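Local coordinates for protein esterase E25 (Uncultured bacterium, PDB 4Q05) that probably hydrolyses carboxylic esters, as a dimeric bacterial member of the hormone-sensitive lipase family with the alpha/beta hydrolase fold, at residues A[153-158]-A[346-351]; A[214-219]-A[289-294]. One frame throughout, in Å; residues are numbered along the deposited sequence.

Interaction 1: A[153-158]-A[346-351]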
ATOM      1  N   ALA A 153       2.647   8.311 -20.943  1.00 24.45           N
ATOM      2  CA  ALA A 153       1.848   7.672 -21.983  1.00 26.06           C
ATOM      3  C   ALA A 153       2.700   6.699 -22.776  1.00 20.47           C
ATOM      4  O   ALA A 153       2.254   5.622 -23.161  1.00 29.94           O
ATOM      5  CB  ALA A 153       1.277   8.723 -22.923  1.00 23.39           C
ATOM      6  N   ILE A 154       3.925   7.107 -23.055  1.00 28.06           N
ATOM      7  CA  ILE A 154       4.860   6.250 -23.775  1.00 29.63           C
ATOM      8  C   ILE A 154       5.156   4.992 -22.951  1.00 31.58           C
ATOM      9  O   ILE A 154       5.184   3.876 -23.484  1.00 25.96           O
ATOM     10  CB  ILE A 154       6.149   7.016 -24.077  1.00 29.98           C
ATOM     11  CG1 ILE A 154       5.865   8.134 -25.089  1.00 26.59           C
ATOM     12  CG2 ILE A 154       7.245   6.073 -24.584  1.00 30.17           C
ATOM     13  CD1 ILE A 154       6.956   9.196 -25.128  1.00 31.94           C
ATOM     14  N   VAL A 155       5.347   5.172 -21.645  1.00 27.50           N
ATOM     15  CA  VAL A 155       5.627   4.043 -20.762  1.00 30.96           C
ATOM     16  C   VAL A 155       4.445   3.089 -20.707  1.00 30.99           C
ATOM     17  O   VAL A 155       4.600   1.872 -20.834  1.00 29.61           O
ATOM     18  CB  VAL A 155       5.927   4.493 -19.321  1.00 31.28           C
ATOM     19  CG1 VAL A 155       5.985   3.282 -18.413  1.00 27.49           C
ATOM     20  CG2 VAL A 155       7.217   5.288 -19.259  1.00 28.09           C
ATOM     21  N   ILE A 156       3.254   3.641 -20.507  1.00 25.70           N
ATOM     22  CA  ILE A 156       2.065   2.825 -20.495  1.00 23.60           C
ATOM     23  C   ILE A 156       1.913   2.090 -21.828  1.00 27.22           C
ATOM     24  O   ILE A 156       1.670   0.881 -21.868  1.00 27.08           O
ATOM     25  CB  ILE A 156       0.817   3.695 -20.220  1.00 29.36           C
ATOM     26  CG1 ILE A 156       0.867   4.261 -18.793  1.00 26.35           C
ATOM     27  CG2 ILE A 156      -0.443   2.896 -20.442  1.00 24.10           C
ATOM     28  CD1 ILE A 156      -0.217   5.318 -18.503  1.00 27.40           C
ATOM     29  N   ALA A 157       2.046   2.825 -22.924  1.00 29.17           N
ATOM     30  CA  ALA A 157       1.857   2.213 -24.241  1.00 33.64           C
ATOM     31  C   ALA A 157       2.783   1.006 -24.440  1.00 27.67           C
ATOM     32  O   ALA A 157       2.312  -0.085 -24.748  1.00 28.91           O
ATOM     33  CB  ALA A 157       2.051   3.233 -25.348  1.00 27.93           C
ATOM     34  N   THR A 158       4.088   1.196 -24.246  1.00 31.49           N
ATOM     35  CA  THR A 158       5.038   0.111 -24.503  1.00 33.34           C
ATOM     36  C   THR A 158       4.884  -1.050 -23.560  1.00 33.55           C
ATOM     37  O   THR A 158       4.883  -2.197 -23.991  1.00 30.25           O
ATOM     38  CB  THR A 158       6.515   0.529 -24.385  1.00 38.89           C
ATOM     39  OG1 THR A 158       6.645   1.702 -23.575  1.00 45.86           O
ATOM     40  CG2 THR A 158       7.098   0.758 -25.728  1.00 36.93           C
ATOM     41  N   HIS A 346       7.215  -4.737 -13.671  1.00 27.86           N
ATOM     42  CA  HIS A 346       6.170  -5.495 -12.994  1.00 26.74           C
ATOM     43  C   HIS A 346       4.865  -4.694 -13.003  1.00 26.80           C
ATOM     44  O   HIS A 346       3.797  -5.200 -13.374  1.00 24.92           O
ATOM     45  CB  HIS A 346       6.595  -5.783 -11.557  1.00 24.72           C
ATOM     46  CG  HIS A 346       5.503  -6.365 -10.714  1.00 25.17           C
ATOM     47  ND1 HIS A 346       4.735  -7.431 -11.124  1.00 26.46           N
ATOM     48  CD2 HIS A 346       5.062  -6.035  -9.477  1.00 19.18           C
ATOM     49  CE1 HIS A 346       3.862  -7.734 -10.175  1.00 23.46           C
ATOM     50  NE2 HIS A 346       4.042  -6.902  -9.167  1.00 28.94           N
ATOM     51  N   ALA A 347       4.964  -3.431 -12.612  1.00 24.68           N
ATOM     52  CA  ALA A 347       3.777  -2.600 -12.471  1.00 27.26           C
ATOM     53  C   ALA A 347       2.944  -2.616 -13.755  1.00 28.00           C
ATOM     54  O   ALA A 347       1.719  -2.766 -13.731  1.00 25.44           O
ATOM     55  CB  ALA A 347       4.190  -1.182 -12.133  1.00 22.50           C
ATOM     56  N   PHE A 348       3.614  -2.468 -14.887  1.00 25.93           N
ATOM     57  CA  PHE A 348       2.888  -2.343 -16.143  1.00 24.98           C
ATOM     58  C   PHE A 348       2.527  -3.688 -16.753  1.00 26.29           C
ATOM     59  O   PHE A 348       1.558  -3.799 -17.494  1.00 27.29           O
ATOM     60  CB  PHE A 348       3.632  -1.402 -17.084  1.00 25.54           C
ATOM     61  CG  PHE A 348       3.588   0.014 -16.610  1.00 29.15           C
ATOM     62  CD1 PHE A 348       2.412   0.743 -16.712  1.00 27.70           C
ATOM     63  CD2 PHE A 348       4.670   0.580 -15.963  1.00 24.30           C
ATOM     64  CE1 PHE A 348       2.342   2.040 -16.226  1.00 28.05           C
ATOM     65  CE2 PHE A 348       4.611   1.880 -15.486  1.00 31.05           C
ATOM     66  CZ  PHE A 348       3.442   2.608 -15.614  1.00 29.82           C
ATOM     67  N   ALA A 349       3.273  -4.728 -16.401  1.00 27.51           N
ATOM     68  CA  ALA A 349       2.788  -6.074 -16.684  1.00 27.16           C
ATOM     69  C   ALA A 349       1.474  -6.331 -15.922  1.00 23.13           C
ATOM     70  O   ALA A 349       0.523  -6.885 -16.476  1.00 26.99           O
ATOM     71  CB  ALA A 349       3.847  -7.121 -16.337  1.00 26.97           C
ATOM     72  N   GLU A 350       1.409  -5.897 -14.665  1.00 23.94           N
ATOM     73  CA  GLU A 350       0.163  -5.979 -13.903  1.00 23.00           C
ATOM     74  C   GLU A 350      -0.939  -5.125 -14.548  1.00 24.21           C
ATOM     75  O   GLU A 350      -2.083  -5.556 -14.640  1.00 26.08           O
ATOM     76  CB  GLU A 350       0.383  -5.544 -12.450  1.00 25.39           C
ATOM     77  CG  GLU A 350       1.301  -6.477 -11.645  1.00 24.50           C
ATOM     78  CD  GLU A 350       0.615  -7.768 -11.182  1.00 27.47           C
ATOM     79  OE1 GLU A 350      -0.600  -7.956 -11.426  1.00 26.19           O
ATOM     80  OE2 GLU A 350       1.309  -8.601 -10.565  1.00 30.06           O
ATOM     81  N   LEU A 351      -0.598  -3.917 -14.998  1.00 22.35           N
ATOM     82  CA  LEU A 351      -1.587  -3.069 -15.650  1.00 24.19           C
ATOM     83  C   LEU A 351      -2.119  -3.806 -16.870  1.00 25.71           C
ATOM     84  O   LEU A 351      -3.328  -3.889 -17.091  1.00 28.34           O
ATOM     85  CB  LEU A 351      -0.989  -1.719 -16.065  1.00 22.12           C
ATOM     86  CG  LEU A 351      -1.990  -0.780 -16.756  1.00 28.03           C
ATOM     87  CD1 LEU A 351      -3.247  -0.616 -15.909  1.00 26.36           C
ATOM     88  CD2 LEU A 351      -1.379   0.583 -17.093  1.00 22.64           C
TER
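F348 reaches from helix 342-358 into the flank of helix 151-160 and touches V155 and I156, the three residues that bury most of the surface here. V155 puts its methyl CG1 over one face of the F348 ring, offset toward the rim: CG1 lies 3.9 Å from the ring centroid and 26° off the normal, a CH-pi contact whose closest pair is V155 CG1 to F348 CE2 at 3.5 Å. The valine torsion explains this, for with CG1 opposite the backbone N (chi1 171°) that branch, rather than CG2, meets the ring. I156 approaches obliquely, its CG1 3.7 Å from F348 CE1, so neighbouring residues of one helix hold the phenyl group along its outer half. The other branch of I156 goes elsewhere: CG2 meets L351 CD2 at 4.2 Å, a looser touch one turn on from F348. The axes of the two segments, 153-158 and 346-351, pass 10.0 Å apart at a crossing angle of -63°, a separation spanned by F348. An alanine in place of F348 would take away the ring, and V155 CG1 and I156 CG1 would probably be left without their partner, with a gap between the helices. Behind the contact, T158 OG1 bonds to I154 O at 2.6 Å, a carbonyl that also takes the helical bond from T158 N. F348 also touches Y335 and V155 touches L339, both in loops; on helix 342-358, E350 OE1 forms a salt bridge to R316 of the second subunit. Helix 151-160 leans on strands 132-136 and 164-168, with I156 against F133, H135 and V164, while I154 faces helix 91-102.

Interaction 2: A[214-219]-A[289-294]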
ATOM      1  N   GLY A 214     -12.447  13.197 -11.262  1.00 27.93           N
ATOM      2  CA  GLY A 214     -13.512  14.174 -11.398  1.00 28.04           C
ATOM      3  C   GLY A 214     -14.408  13.886 -12.587  1.00 28.50           C
ATOM      4  O   GLY A 214     -15.629  13.998 -12.504  1.00 30.16           O
ATOM      5  N   LEU A 215     -13.803  13.505 -13.704  1.00 25.54           N
ATOM      6  CA  LEU A 215     -14.577  13.141 -14.887  1.00 27.02           C
ATOM      7  C   LEU A 215     -15.495  11.954 -14.621  1.00 30.94           C
ATOM      8  O   LEU A 215     -16.677  11.970 -14.972  1.00 29.24           O
ATOM      9  CB  LEU A 215     -13.657  12.784 -16.048  1.00 29.70           C
ATOM     10  CG  LEU A 215     -14.440  12.216 -17.234  1.00 33.66           C
ATOM     11  CD1 LEU A 215     -15.398  13.273 -17.779  1.00 36.75           C
ATOM     12  CD2 LEU A 215     -13.499  11.737 -18.321  1.00 35.65           C
ATOM     13  N   VAL A 216     -14.951  10.904 -14.015  1.00 27.38           N
ATOM     14  CA  VAL A 216     -15.756   9.715 -13.787  1.00 28.68           C
ATOM     15  C   VAL A 216     -16.950  10.044 -12.886  1.00 28.07           C
ATOM     16  O   VAL A 216     -18.038   9.536 -13.096  1.00 28.31           O
ATOM     17  CB  VAL A 216     -14.925   8.558 -13.199  1.00 28.56           C
ATOM     18  CG1 VAL A 216     -15.829   7.375 -12.860  1.00 28.45           C
ATOM     19  CG2 VAL A 216     -13.855   8.139 -14.194  1.00 23.63           C
ATOM     20  N   GLN A 217     -16.737  10.889 -11.884  1.00 25.52           N
ATOM     21  CA  GLN A 217     -17.820  11.304 -11.003  1.00 30.84           C
ATOM     22  C   GLN A 217     -18.916  12.039 -11.780  1.00 33.49           C
ATOM     23  O   GLN A 217     -20.106  11.803 -11.575  1.00 36.89           O
ATOM     24  CB  GLN A 217     -17.271  12.172  -9.867  1.00 29.21           C
ATOM     25  CG  GLN A 217     -16.513  11.345  -8.840  1.00 29.10           C
ATOM     26  CD  GLN A 217     -15.657  12.179  -7.928  1.00 30.47           C
ATOM     27  OE1 GLN A 217     -15.125  13.208  -8.329  1.00 30.02           O
ATOM     28  NE2 GLN A 217     -15.506  11.735  -6.698  1.00 30.60           N
ATOM     29  N   HIS A 218     -18.493  12.913 -12.683  1.00 34.44           N
ATOM     30  CA  HIS A 218     -19.401  13.633 -13.572  1.00 35.54           C
ATOM     31  C   HIS A 218     -20.185  12.656 -14.456  1.00 40.94           C
ATOM     32  O   HIS A 218     -21.417  12.702 -14.507  1.00 38.62           O
ATOM     33  CB  HIS A 218     -18.601  14.617 -14.428  1.00 38.56           C
ATOM     34  CG  HIS A 218     -19.443  15.489 -15.311  1.00 53.18           C
ATOM     35  ND1 HIS A 218     -20.584  16.123 -14.868  1.00 53.21           N
ATOM     36  CD2 HIS A 218     -19.296  15.847 -16.611  1.00 51.81           C
ATOM     37  CE1 HIS A 218     -21.110  16.825 -15.857  1.00 54.12           C
ATOM     38  NE2 HIS A 218     -20.345  16.676 -16.925  1.00 57.74           N
ATOM     39  N   LEU A 219     -19.470  11.756 -15.129  1.00 29.63           N
ATOM     40  CA  LEU A 219     -20.109  10.737 -15.964  1.00 30.89           C
ATOM     41  C   LEU A 219     -21.157   9.940 -15.201  1.00 39.51           C
ATOM     42  O   LEU A 219     -22.237   9.657 -15.724  1.00 38.45           O
ATOM     43  CB  LEU A 219     -19.080   9.768 -16.544  1.00 30.93           C
ATOM     44  CG  LEU A 219     -17.992  10.354 -17.433  1.00 35.18           C
ATOM     45  CD1 LEU A 219     -16.974   9.276 -17.786  1.00 27.18           C
ATOM     46  CD2 LEU A 219     -18.594  10.977 -18.684  1.00 31.07           C
ATOM     47  N   HIS A 289     -18.738   5.558  -5.459  1.00 28.21           N
ATOM     48  CA  HIS A 289     -19.588   4.446  -5.856  1.00 25.71           C
ATOM     49  C   HIS A 289     -19.781   4.445  -7.366  1.00 31.03           C
ATOM     50  O   HIS A 289     -19.883   5.497  -7.986  1.00 28.63           O
ATOM     51  CB  HIS A 289     -20.957   4.502  -5.170  1.00 27.18           C
ATOM     52  CG  HIS A 289     -20.917   4.224  -3.700  1.00 31.38           C
ATOM     53  ND1 HIS A 289     -20.675   5.207  -2.762  1.00 27.26           N
ATOM     54  CD2 HIS A 289     -21.105   3.076  -3.003  1.00 28.70           C
ATOM     55  CE1 HIS A 289     -20.713   4.676  -1.553  1.00 29.00           C
ATOM     56  NE2 HIS A 289     -20.967   3.384  -1.672  1.00 29.76           N
ATOM     57  N   GLY A 290     -19.839   3.258  -7.956  1.00 25.42           N
ATOM     58  CA  GLY A 290     -20.048   3.156  -9.387  1.00 27.39           C
ATOM     59  C   GLY A 290     -18.777   3.235 -10.205  1.00 29.80           C
ATOM     60  O   GLY A 290     -18.814   3.069 -11.421  1.00 27.33           O
ATOM     61  N   PHE A 291     -17.643   3.486  -9.560  1.00 27.31           N
ATOM     62  CA  PHE A 291     -16.389   3.552 -10.315  1.00 26.64           C
ATOM     63  C   PHE A 291     -16.086   2.232 -11.019  1.00 27.98           C
ATOM     64  O   PHE A 291     -16.374   1.158 -10.501  1.00 27.64           O
ATOM     65  CB  PHE A 291     -15.209   3.983  -9.423  1.00 25.27           C
ATOM     66  CG  PHE A 291     -14.931   5.468  -9.460  1.00 29.30           C
ATOM     67  CD1 PHE A 291     -15.942   6.386  -9.201  1.00 28.41           C
ATOM     68  CD2 PHE A 291     -13.665   5.942  -9.763  1.00 24.08           C
ATOM     69  CE1 PHE A 291     -15.691   7.754  -9.241  1.00 29.51           C
ATOM     70  CE2 PHE A 291     -13.403   7.300  -9.800  1.00 25.72           C
ATOM     71  CZ  PHE A 291     -14.419   8.213  -9.532  1.00 26.46           C
ATOM     72  N   PRO A 292     -15.499   2.317 -12.215  1.00 27.38           N
ATOM     73  CA  PRO A 292     -15.003   1.141 -12.926  1.00 27.34           C
ATOM     74  C   PRO A 292     -13.869   0.514 -12.110  1.00 25.06           C
ATOM     75  O   PRO A 292     -13.365   1.168 -11.200  1.00 24.78           O
ATOM     76  CB  PRO A 292     -14.407   1.734 -14.217  1.00 27.65           C
ATOM     77  CG  PRO A 292     -14.851   3.150 -14.275  1.00 29.17           C
ATOM     78  CD  PRO A 292     -15.104   3.576 -12.866  1.00 27.87           C
ATOM     79  N   PRO A 293     -13.461  -0.716 -12.442  1.00 25.24           N
ATOM     80  CA  PRO A 293     -12.292  -1.297 -11.770  1.00 25.54           C
ATOM     81  C   PRO A 293     -11.114  -0.355 -11.886  1.00 28.48           C
ATOM     82  O   PRO A 293     -10.852   0.169 -12.972  1.00 25.85           O
ATOM     83  CB  PRO A 293     -12.031  -2.573 -12.576  1.00 26.67           C
ATOM     84  CG  PRO A 293     -13.406  -2.978 -13.055  1.00 28.84           C
ATOM     85  CD  PRO A 293     -14.105  -1.674 -13.364  1.00 28.06           C
ATOM     86  N   THR A 294     -10.409  -0.156 -10.779  1.00 24.21           N
ATOM     87  CA  THR A 294      -9.345   0.832 -10.710  1.00 26.52           C
ATOM     88  C   THR A 294      -8.017   0.210 -10.254  1.00 25.79           C
ATOM     89  O   THR A 294      -7.976  -0.627  -9.350  1.00 23.81           O
ATOM     90  CB  THR A 294      -9.760   1.976  -9.771  1.00 24.40           C
ATOM     91  OG1 THR A 294     -10.927   2.608 -10.305  1.00 23.77           O
ATOM     92  CG2 THR A 294      -8.647   3.026  -9.609  1.00 21.37           C
TER
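The amide nitrogen NE2 of Q217 is hydrogen-bonded to two backbone carbonyls, P283 O and D287 O, both earlier in the loop that holds F291. Nearer its root the same side chain touches F291: Q217 CG lies at the edge of the phenyl ring, near its plane, 3.7 Å from F291 CE1. The glutamine amide stands almost upright to that ring, the planes 86° apart. V216 takes a face instead. V216 CG1 sits over the centre of the F291 ring, 3.6 Å from its centroid and only 9° off the normal, a centred CH-pi contact. The valine's chi1 of 175° swings CG1 across from the main-chain nitrogen, which lets this methyl of V216 reach P292 CD as well, at 3.9 Å, bridging two consecutive residues of the loop. In the alpha/beta hydrolase fold, helix 206-221 follows the strand and sharp turn of the probable nucleophile elbow, and here its later turns pack on the loop entering strand 294-299. Just where that strand starts, T294 OG1 bonds to P292 O at 3.0 Å, the donor lying out of the carbonyl plane. L230 of strand 229-235 lies against both V216 and F291, and V320 also touches F291. On the helix, L215 and H218 turn to helix 179-194, where the H218 and F185 rings meet edge-to-face.

The two contacts are separate pieces of the same alpha/beta hydrolase domain, their centres 22 Å apart and their nearest atoms about 7 Å apart without touching. Both segments of interaction 2 fall, in sequence, between the two of interaction 1. Helix 342-358 connects them: its 346-351 part carries interaction 1, and F354 and H358 further along it pack on P293 of the loop in interaction 2. The probable nucleophile elbow, with S206, begins helix 206-221, whose later turns join interaction 2; I156 of interaction 1 lies near that elbow without touching it. The side chain of L351 is about 14 Å from a bound sodium ion.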